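Local coordinates for protein NreA (Staphylococcus aureus subsp. aureus, PDB 6K2H) that probably acts as a nitrate sensor of GAF-domain type in bacterial signalling, here carrying a mutated nitrate-binding site, at residues D9-F12 / Q13-D17; I133-N136 / D137-Q140; I79-V82 / G83-L86; F122-R125 / D126-L130. The protein carries 1 engineered substitution. All blocks are in the same frame, centred on the assembly; numbering follows the deposited sequence.

Contact 1 of 4, residues D9-F12 / Q13-D17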
loop_
_atom_site.group_PDB
_atom_site.type_symbol
_atom_site.label_atom_id
_atom_site.label_comp_id
_atom_site.label_asym_id
_atom_site.label_seq_id
_atom_site.Cartn_x
_atom_site.Cartn_y
_atom_site.Cartn_z
ATOM N N ASP A 9 4.418 11.356 13.532
ATOM C CA ASP A 9 3.245 10.890 14.287
ATOM C C ASP A 9 3.308 9.384 14.529
ATOM O O ASP A 9 2.790 8.549 13.741
ATOM C CB ASP A 9 1.935 11.289 13.641
ATOM C CG ASP A 9 0.753 10.922 14.497
ATOM O OD1 ASP A 9 0.024 10.001 14.097
ATOM O OD2 ASP A 9 0.569 11.526 15.585
ATOM N N ARG A 10 4.005 9.065 15.618
ATOM C CA ARG A 10 4.159 7.718 16.125
ATOM C C ARG A 10 2.857 6.910 16.179
ATOM O O ARG A 10 2.923 5.705 16.174
ATOM C CB ARG A 10 4.773 7.755 17.541
ATOM C CG ARG A 10 6.288 7.961 17.612
ATOM C CD ARG A 10 6.833 7.240 18.844
ATOM N NE ARG A 10 8.291 7.330 18.997
ATOM C CZ ARG A 10 8.968 8.365 19.519
ATOM N NH1 ARG A 10 8.344 9.471 19.939
ATOM N NH2 ARG A 10 10.297 8.305 19.607
ATOM N N ARG A 11 1.701 7.563 16.267
ATOM C CA ARG A 11 0.407 6.873 16.288
ATOM C C ARG A 11 0.139 6.163 14.970
ATOM O O ARG A 11 -0.342 5.021 14.966
ATOM C CB ARG A 11 -0.727 7.859 16.588
ATOM C CG ARG A 11 -2.149 7.380 16.308
ATOM C CD ARG A 11 -3.167 8.449 16.688
ATOM N NE ARG A 11 -4.458 8.272 16.013
ATOM C CZ ARG A 11 -5.555 8.999 16.246
ATOM N NH1 ARG A 11 -6.676 8.746 15.567
ATOM N NH2 ARG A 11 -5.552 9.982 17.151
ATOM N N PHE A 12 0.415 6.839 13.853
ATOM C CA PHE A 12 0.359 6.131 12.552
ATOM C C PHE A 12 1.283 4.949 12.512
ATOM O O PHE A 12 0.824 3.894 12.061
ATOM C CB PHE A 12 0.609 7.018 11.350
ATOM C CG PHE A 12 -0.649 7.540 10.765
ATOM C CD1 PHE A 12 -1.136 7.061 9.552
ATOM C CD2 PHE A 12 -1.403 8.485 11.456
ATOM C CE1 PHE A 12 -2.324 7.535 9.036
ATOM C CE2 PHE A 12 -2.601 8.965 10.940
ATOM C CZ PHE A 12 -3.067 8.486 9.729
ATOM N N GLN A 13 2.552 5.093 12.916
ATOM C CA GLN A 13 3.488 3.964 12.838
ATOM C C GLN A 13 3.025 2.803 13.711
ATOM O O GLN A 13 3.008 1.652 13.292
ATOM C CB GLN A 13 4.887 4.363 13.231
ATOM C CG GLN A 13 5.955 3.285 13.149
ATOM C CD GLN A 13 6.120 2.768 11.732
ATOM O OE1 GLN A 13 5.828 1.589 11.429
ATOM N NE2 GLN A 13 6.549 3.657 10.838
ATOM N N GLU A 14 2.663 3.103 14.954
ATOM C CA GLU A 14 2.337 2.032 15.909
ATOM C C GLU A 14 1.057 1.323 15.521
ATOM O O GLU A 14 0.942 0.084 15.686
ATOM C CB GLU A 14 2.146 2.594 17.334
ATOM C CG GLU A 14 3.401 3.071 18.032
ATOM C CD GLU A 14 3.108 3.904 19.300
ATOM O OE1 GLU A 14 1.934 4.308 19.560
ATOM O OE2 GLU A 14 4.074 4.191 20.020
ATOM N N THR A 15 0.075 2.089 15.101
ATOM C CA THR A 15 -1.173 1.522 14.640
ATOM C C THR A 15 -0.895 0.654 13.414
ATOM O O THR A 15 -1.417 -0.449 13.298
ATOM C CB THR A 15 -2.182 2.584 14.268
ATOM O OG1 THR A 15 -2.428 3.402 15.419
ATOM C CG2 THR A 15 -3.460 1.961 13.831
ATOM N N LEU A 16 -0.040 1.149 12.515
ATOM C CA LEU A 16 0.252 0.338 11.313
ATOM C C LEU A 16 0.903 -0.945 11.723
ATOM O O LEU A 16 0.539 -1.998 11.219
ATOM C CB LEU A 16 1.087 1.120 10.251
ATOM C CG LEU A 16 1.362 0.373 8.932
ATOM C CD1 LEU A 16 0.076 0.104 8.132
ATOM C CD2 LEU A 16 2.387 1.103 8.081
ATOM N N ASP A 17 1.832 -0.918 12.671
ATOM C CA ASP A 17 2.498 -2.138 13.073
ATOM C C ASP A 17 1.541 -3.142 13.714
ATOM O O ASP A 17 1.641 -4.359 13.470
ATOM C CB ASP A 17 3.597 -1.865 14.091
ATOM C CG ASP A 17 4.811 -1.154 13.502
ATOM O OD1 ASP A 17 5.169 -1.305 12.331
ATOM O OD2 ASP A 17 5.506 -0.497 14.304
#

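Contact 2 of 4, residues I133-N136 / D137-Q140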
loop_
_atom_site.group_PDB
_atom_site.type_symbol
_atom_site.label_atom_id
_atom_site.label_comp_id
_atom_site.label_asym_id
_atom_site.label_seq_id
_atom_site.Cartn_x
_atom_site.Cartn_y
_atom_site.Cartn_z
ATOM N N ILE A 133 -10.008 -10.265 2.071
ATOM C CA ILE A 133 -10.119 -9.011 1.279
ATOM C C ILE A 133 -11.039 -8.092 2.099
ATOM O O ILE A 133 -12.136 -8.515 2.434
ATOM C CB ILE A 133 -10.832 -9.400 -0.056
ATOM C CG1 ILE A 133 -9.963 -10.420 -0.783
ATOM C CG2 ILE A 133 -11.105 -8.230 -0.968
ATOM C CD1 ILE A 133 -8.529 -9.947 -1.008
ATOM N N PHE A 134 -10.608 -6.874 2.418
ATOM C CA PHE A 134 -11.405 -5.872 3.104
ATOM C C PHE A 134 -12.037 -4.837 2.186
ATOM O O PHE A 134 -11.425 -4.384 1.222
ATOM C CB PHE A 134 -10.528 -5.104 4.103
ATOM C CG PHE A 134 -9.889 -5.994 5.096
ATOM C CD1 PHE A 134 -10.679 -6.781 5.892
ATOM C CD2 PHE A 134 -8.510 -6.062 5.223
ATOM C CE1 PHE A 134 -10.103 -7.634 6.827
ATOM C CE2 PHE A 134 -7.922 -6.904 6.159
ATOM C CZ PHE A 134 -8.726 -7.707 6.947
ATOM N N ASP A 135 -13.261 -4.484 2.562
ATOM C CA ASP A 135 -14.072 -3.418 1.978
ATOM C C ASP A 135 -13.694 -2.098 2.574
ATOM O O ASP A 135 -12.977 -2.065 3.563
ATOM C CB ASP A 135 -15.559 -3.614 2.391
ATOM C CG ASP A 135 -16.408 -4.022 1.284
ATOM O OD1 ASP A 135 -17.507 -4.506 1.592
ATOM O OD2 ASP A 135 -16.013 -3.860 0.116
ATOM N N ASN A 136 -14.271 -1.028 2.029
ATOM C CA ASN A 136 -14.215 0.298 2.652
ATOM C C ASN A 136 -14.861 0.287 4.017
ATOM O O ASN A 136 -14.360 0.889 4.956
ATOM C CB ASN A 136 -14.952 1.356 1.803
ATOM C CG ASN A 136 -14.248 1.695 0.503
ATOM O OD1 ASN A 136 -13.027 1.780 0.434
ATOM N ND2 ASN A 136 -15.044 1.959 -0.533
ATOM N N ASP A 137 -16.019 -0.361 4.115
ATOM C CA ASP A 137 -16.694 -0.508 5.409
ATOM C C ASP A 137 -15.763 -1.226 6.411
ATOM O O ASP A 137 -15.577 -0.773 7.549
ATOM C CB ASP A 137 -18.065 -1.215 5.253
ATOM C CG ASP A 137 -18.928 -0.636 4.071
ATOM O OD1 ASP A 137 -18.686 0.502 3.564
ATOM O OD2 ASP A 137 -19.850 -1.351 3.634
ATOM N N ASP A 138 -15.067 -2.273 5.961
ATOM C CA ASP A 138 -14.188 -3.042 6.880
ATOM C C ASP A 138 -13.042 -2.178 7.392
ATOM O O ASP A 138 -12.736 -2.136 8.596
ATOM C CB ASP A 138 -13.619 -4.264 6.181
ATOM C CG ASP A 138 -14.691 -5.245 5.712
ATOM O OD1 ASP A 138 -15.707 -5.400 6.425
ATOM O OD2 ASP A 138 -14.485 -5.865 4.625
ATOM N N ILE A 139 -12.421 -1.466 6.466
ATOM C CA ILE A 139 -11.296 -0.590 6.855
ATOM C C ILE A 139 -11.727 0.525 7.790
ATOM O O ILE A 139 -10.982 0.856 8.675
ATOM C CB ILE A 139 -10.614 0.021 5.639
ATOM C CG1 ILE A 139 -10.134 -1.091 4.699
ATOM C CG2 ILE A 139 -9.427 0.891 6.059
ATOM C CD1 ILE A 139 -9.156 -2.070 5.283
ATOM N N GLN A 140 -12.916 1.094 7.615
ATOM C CA GLN A 140 -13.450 2.053 8.614
ATOM C C GLN A 140 -13.702 1.454 10.008
ATOM O O GLN A 140 -13.648 2.172 11.009
ATOM C CB GLN A 140 -14.719 2.766 8.124
ATOM C CG GLN A 140 -14.453 4.161 7.577
ATOM C CD GLN A 140 -13.983 5.177 8.624
ATOM O OE1 GLN A 140 -13.414 4.829 9.668
ATOM N NE2 GLN A 140 -14.207 6.453 8.333
#

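Contact 3 of 4, residues I79-V82 / G83-L86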
loop_
_atom_site.group_PDB
_atom_site.type_symbol
_atom_site.label_atom_id
_atom_site.label_comp_id
_atom_site.label_asym_id
_atom_site.label_seq_id
_atom_site.Cartn_x
_atom_site.Cartn_y
_atom_site.Cartn_z
ATOM N N ILE A 79 -4.209 -8.073 -5.805
ATOM C CA ILE A 79 -3.409 -8.991 -6.615
ATOM C C ILE A 79 -3.110 -10.263 -5.834
ATOM O O ILE A 79 -2.267 -10.271 -4.915
ATOM C CB ILE A 79 -2.119 -8.314 -7.110
ATOM C CG1 ILE A 79 -2.448 -6.977 -7.742
ATOM C CG2 ILE A 79 -1.337 -9.272 -7.975
ATOM C CD1 ILE A 79 -1.233 -6.200 -8.141
ATOM N N ALA A 80 -3.767 -11.381 -6.166
ATOM C CA ALA A 80 -3.709 -12.562 -5.300
ATOM C C ALA A 80 -2.367 -13.288 -5.463
ATOM O O ALA A 80 -1.977 -13.989 -4.574
ATOM C CB ALA A 80 -4.859 -13.540 -5.595
ATOM N N ASN A 81 -1.760 -13.121 -6.639
ATOM C CA ASN A 81 -0.438 -13.638 -6.949
ATOM C C ASN A 81 0.262 -12.766 -7.965
ATOM O O ASN A 81 -0.102 -12.703 -9.133
ATOM C CB ASN A 81 -0.417 -15.117 -7.446
ATOM C CG ASN A 81 1.021 -15.620 -7.597
ATOM O OD1 ASN A 81 1.670 -15.410 -8.606
ATOM N ND2 ASN A 81 1.606 -15.999 -6.466
ATOM N N VAL A 82 1.317 -12.112 -7.509
ATOM C CA VAL A 82 2.046 -11.152 -8.298
ATOM C C VAL A 82 2.758 -11.775 -9.512
ATOM O O VAL A 82 2.682 -11.168 -10.624
ATOM C CB VAL A 82 3.013 -10.285 -7.398
ATOM C CG1 VAL A 82 3.969 -9.386 -8.243
ATOM C CG2 VAL A 82 2.237 -9.436 -6.457
ATOM N N GLY A 83 3.424 -12.920 -9.293
ATOM C CA GLY A 83 4.202 -13.635 -10.310
ATOM C C GLY A 83 3.373 -13.996 -11.509
ATOM O O GLY A 83 3.791 -13.822 -12.699
ATOM N N LEU A 84 2.114 -14.367 -11.214
ATOM C CA LEU A 84 1.182 -14.663 -12.326
ATOM C C LEU A 84 0.493 -13.473 -12.941
ATOM O O LEU A 84 0.408 -13.349 -14.153
ATOM C CB LEU A 84 0.145 -15.667 -11.821
ATOM C CG LEU A 84 0.625 -17.107 -11.648
ATOM C CD1 LEU A 84 -0.305 -17.875 -10.701
ATOM C CD2 LEU A 84 0.682 -17.791 -12.991
ATOM N N ALA A 85 -0.051 -12.601 -12.130
ATOM C CA ALA A 85 -0.822 -11.477 -12.544
ATOM C C ALA A 85 -0.021 -10.443 -13.259
ATOM O O ALA A 85 -0.514 -9.838 -14.215
ATOM C CB ALA A 85 -1.586 -10.789 -11.389
ATOM N N LEU A 86 1.189 -10.238 -12.804
ATOM C CA LEU A 86 1.978 -9.086 -13.328
ATOM C C LEU A 86 3.226 -9.541 -14.023
ATOM O O LEU A 86 3.646 -8.963 -15.071
ATOM C CB LEU A 86 2.364 -8.152 -12.181
ATOM C CG LEU A 86 1.258 -7.397 -11.431
ATOM C CD1 LEU A 86 1.929 -6.369 -10.518
ATOM C CD2 LEU A 86 0.241 -6.772 -12.342
#

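Contact 4 of 4, residues F122-R125 / D126-L130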
loop_
_atom_site.group_PDB
_atom_site.type_symbol
_atom_site.label_atom_id
_atom_site.label_comp_id
_atom_site.label_asym_id
_atom_site.label_seq_id
_atom_site.Cartn_x
_atom_site.Cartn_y
_atom_site.Cartn_z
ATOM N N PHE A 122 -1.502 -3.814 2.151
ATOM C CA PHE A 122 -1.129 -5.047 2.882
ATOM C C PHE A 122 -0.420 -5.933 1.875
ATOM O O PHE A 122 -0.908 -6.153 0.736
ATOM C CB PHE A 122 -2.379 -5.756 3.433
ATOM C CG PHE A 122 -3.052 -5.006 4.555
ATOM C CD1 PHE A 122 -2.481 -5.056 5.825
ATOM C CD2 PHE A 122 -4.257 -4.389 4.385
ATOM C CE1 PHE A 122 -3.109 -4.403 6.889
ATOM C CE2 PHE A 122 -4.906 -3.757 5.446
ATOM C CZ PHE A 122 -4.320 -3.773 6.699
ATOM N N GLY A 123 0.742 -6.438 2.254
ATOM C CA GLY A 123 1.503 -7.318 1.370
ATOM C C GLY A 123 1.976 -8.632 1.975
ATOM O O GLY A 123 2.302 -8.661 3.154
ATOM N N GLN A 124 1.953 -9.700 1.197
ATOM C CA GLN A 124 2.556 -10.976 1.594
ATOM C C GLN A 124 3.837 -11.219 0.847
ATOM O O GLN A 124 3.984 -10.780 -0.327
ATOM C CB GLN A 124 1.616 -12.157 1.347
ATOM C CG GLN A 124 0.285 -12.053 2.095
ATOM C CD GLN A 124 0.382 -12.272 3.579
ATOM O OE1 GLN A 124 1.261 -11.731 4.260
ATOM N NE2 GLN A 124 -0.528 -13.096 4.119
ATOM N N ARG A 125 4.714 -12.001 1.477
ATOM C CA ARG A 125 5.901 -12.504 0.832
ATOM C C ARG A 125 5.839 -14.021 0.753
ATOM O O ARG A 125 5.005 -14.664 1.361
ATOM C CB ARG A 125 7.144 -12.099 1.646
ATOM C CG ARG A 125 7.316 -10.575 1.647
ATOM C CD ARG A 125 8.725 -10.170 2.064
ATOM N NE ARG A 125 8.720 -8.754 2.416
ATOM C CZ ARG A 125 8.468 -8.259 3.631
ATOM N NH1 ARG A 125 8.251 -9.056 4.684
ATOM N NH2 ARG A 125 8.388 -6.949 3.766
ATOM N N ASP A 126 6.721 -14.575 -0.047
ATOM C CA ASP A 126 7.032 -16.055 -0.049
ATOM C C ASP A 126 5.836 -16.886 -0.437
ATOM O O ASP A 126 5.769 -18.077 -0.104
ATOM C CB ASP A 126 7.598 -16.550 1.296
ATOM C CG ASP A 126 8.822 -15.748 1.736
ATOM O OD1 ASP A 126 9.783 -15.714 0.934
ATOM O OD2 ASP A 126 8.819 -15.229 2.881
ATOM N N GLY A 127 4.870 -16.249 -1.129
ATOM C CA GLY A 127 3.691 -17.013 -1.617
ATOM C C GLY A 127 2.602 -17.202 -0.621
ATOM O O GLY A 127 1.654 -17.975 -0.881
ATOM N N ARG A 128 2.688 -16.558 0.522
ATOM C CA ARG A 128 1.630 -16.657 1.532
ATOM C C ARG A 128 0.396 -15.977 0.907
ATOM O O ARG A 128 0.438 -14.841 0.441
ATOM C CB ARG A 128 1.966 -15.970 2.857
ATOM C CG ARG A 128 3.047 -16.634 3.706
ATOM C CD ARG A 128 3.175 -15.959 5.083
ATOM N NE ARG A 128 1.863 -16.021 5.778
ATOM C CZ ARG A 128 1.265 -15.062 6.479
ATOM N NH1 ARG A 128 -0.008 -15.272 6.953
ATOM N NH2 ARG A 128 1.854 -13.901 6.700
ATOM N N PRO A 129 -0.733 -16.668 0.899
ATOM C CA PRO A 129 -1.968 -16.021 0.432
ATOM C C PRO A 129 -2.510 -14.873 1.316
ATOM O O PRO A 129 -2.272 -14.802 2.572
ATOM C CB PRO A 129 -2.975 -17.191 0.393
ATOM C CG PRO A 129 -2.110 -18.395 0.232
ATOM C CD PRO A 129 -0.921 -18.116 1.130
ATOM N N LEU A 130 -3.255 -13.998 0.677
ATOM C CA LEU A 130 -3.993 -12.962 1.349
ATOM C C LEU A 130 -4.987 -13.658 2.298
ATOM O O LEU A 130 -5.707 -14.478 1.851
ATOM C CB LEU A 130 -4.785 -12.156 0.347
ATOM C CG LEU A 130 -3.990 -11.367 -0.699
ATOM C CD1 LEU A 130 -4.944 -10.732 -1.691
ATOM C CD2 LEU A 130 -3.072 -10.341 -0.054
#

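Contact 1 of 4, residues D9-F12 / Q13-D17
R11 and T15 lie side by side one helical turn apart and point the same way, with R11 CG 4.1 Å from T15 OG1. The hydroxyl, however, spends itself on the backbone: T15 OG1 donates to R11 O over 2.7 Å, while the amide of T15 donates to the same oxygen (T15 N to R11 O, 3.0 Å). The two donors come from opposite faces of the carbonyl plane, so R11 O is gripped twice. A first torsion that sets OG1 beside the backbone N of T15 (chi1 -59°) turns the hydroxyl back on the preceding turn. R10 and E14 behave differently. The carboxylate of E14 and the guanidinium of R10 carry opposite charges but stay apart, with R10 NE 5.4 Å from E14 OE2, and it is the aliphatic part of E14 that packs on the backbone, its CG lying 3.3 Å from R10 O. At the start of the helix D9 is the N-cap: F12 N donates to D9 OD1 across 3.2 Å, entering from above the carboxylate plane. The same oxygen lies in the plane of the F12 ring, at its edge. This first part of helix 10-23 lies against the sheet, where F12 touches I30 and L16 touches A28 and I30 of strand 27-33, while D9, Q13 and L16 reach Y46 of strand 42-48 and D17 OD1 is hydrogen-bonded to S48 OG.

Contact 2 of 4, residues I133-N136 / D137-Q140
N136, D138 and D135 have the most surface buried where the chain turns into helix 136-140, and the carboxylate of D138 makes the side-chain hydrogen bond of the turn. D138 OD2 accepts from D135 N at 2.8 Å in an almost straight bond (176°), met on the anti side of the carboxylate and somewhat out of its plane. Placing CG beside the backbone N of D138 (chi1 -61°) folds the carboxylate back over the first turn. D135 holds the N-cap position, yet its own side chain makes no capping bond; D138 answers the N-cap amide instead, the reciprocal half of a capping box. The carboxylates of D135, D137 and D138 gather here, D135 OD1 standing 4.4 Å from D137 OD2, a crowding of like charge that the amino end of the helix dipole may ease. N136 points its side chain away from 137-140, touching P109 and accepting a weak hydrogen bond from W111 NE1 at OD1, while its backbone O accepts from Q140 N and D135 O from I139 N. On the inner side, I139 CD1 meets F134 CB at 3.5 Å, the two side chains crossing at about a right angle. Both rest on strand 104-112, F134 on L106 and I139 on V108 and L110.

Contact 3 of 4, residues I79-V82 / G83-L86
N81 OD1 takes the amide hydrogen of L84 at 2.8 Å, and L84 N approaches it in the plane of the side-chain carbonyl. The first torsion of N81 carries CG anti to the backbone N (chi1 -174°), which swings the amide forward across the start of the helix. The side chain of L84 closes over the same oxygen, with its CG 3.6 Å from N81 OD1. N81 is thus the N-cap of the short helix 82-85, its side chain bonded to the amide three residues on. Its backbone serves the next amide along: A85 N donates to N81 O at 3.0 Å, nearly straight along the carbonyl, and L86 N follows with V82 O at 2.8 Å. Beneath this polar turn the apolar groups meet. I79, the last residue of strand 77-79, lays CG2 against A85 CB (3.7 Å) and sends CD1 to L86 CD1 (4.0 Å), its side chain crossing that of L86 at about a right angle. V82 CG1 reaches the same methyl of L86 more distantly. Backbone hydrogen bonds of I79 with V105 and of V82 with T103 tie the entry to this turn to strand 104-112 and to the residue just before it.

Contact 4 of 4, residues F122-R125 / D126-L130
The side chains of Q124 and R128 cross at a slant, with the amide nitrogen of Q124 over one face of the R128 guanidinium. Q124 NE2 stands 3.4 Å above that plane, offset toward its rim, and the two flat groups are turned 67° apart. Rather than bonding to the arginine, the amide donates past it: Q124 NE2 to P129 O measures 2.9 Å, and the acceptor lies close to the amide plane of Q124, although the donor stands above the plane of the proline carbonyl. A bend at its second torsion (chi2 -72°) turns the amide of Q124 back along the returning chain, and its CB packs 3.1 Å from R128 O. The turn is closed by R128 N, which donates to R125 O at 3.1 Å in a nearly straight bond. Further out, D26 serves both groups: D26 N donates to Q124 OE1, and D26 OD1 forms a salt bridge with R128 NH2, which also bonds to G24 O. R125 is drawn away from the turn, its NH2 bridging to E100 OE1 and bonding to G49 O. G127 N donates to T103 OG1, just before strand 104-112. D126 and G127 both take positive phi, and the stretch R125-R128 is a type I' beta turn, by which the chain reverses as it leaves strand 115-124 of the GAF domain's antiparallel sheet.

Overall arrangement
Along the chain the order is contact 1, contact 3, contact 4 and contact 2, all within one GAF domain and round its five-stranded antiparallel sheet. Three of them are helix starts, those of helices 10-23, 82-85 and 136-140; contact 4 is the turn that follows strand 115-124 and leads on toward contact 2. Contacts 1 and 3 lie on opposite sides of the chain's centre, their centres about 29 Å apart. Contacts 3 and 4 are neighbours, with centres about 11 Å apart, and pack where L130 CD1 meets I79 O at 4.2 Å. Contact 2 touches contact 4 through F134 and F122. Strand 104-112 is a neighbour shared by contacts 2, 3 and 4.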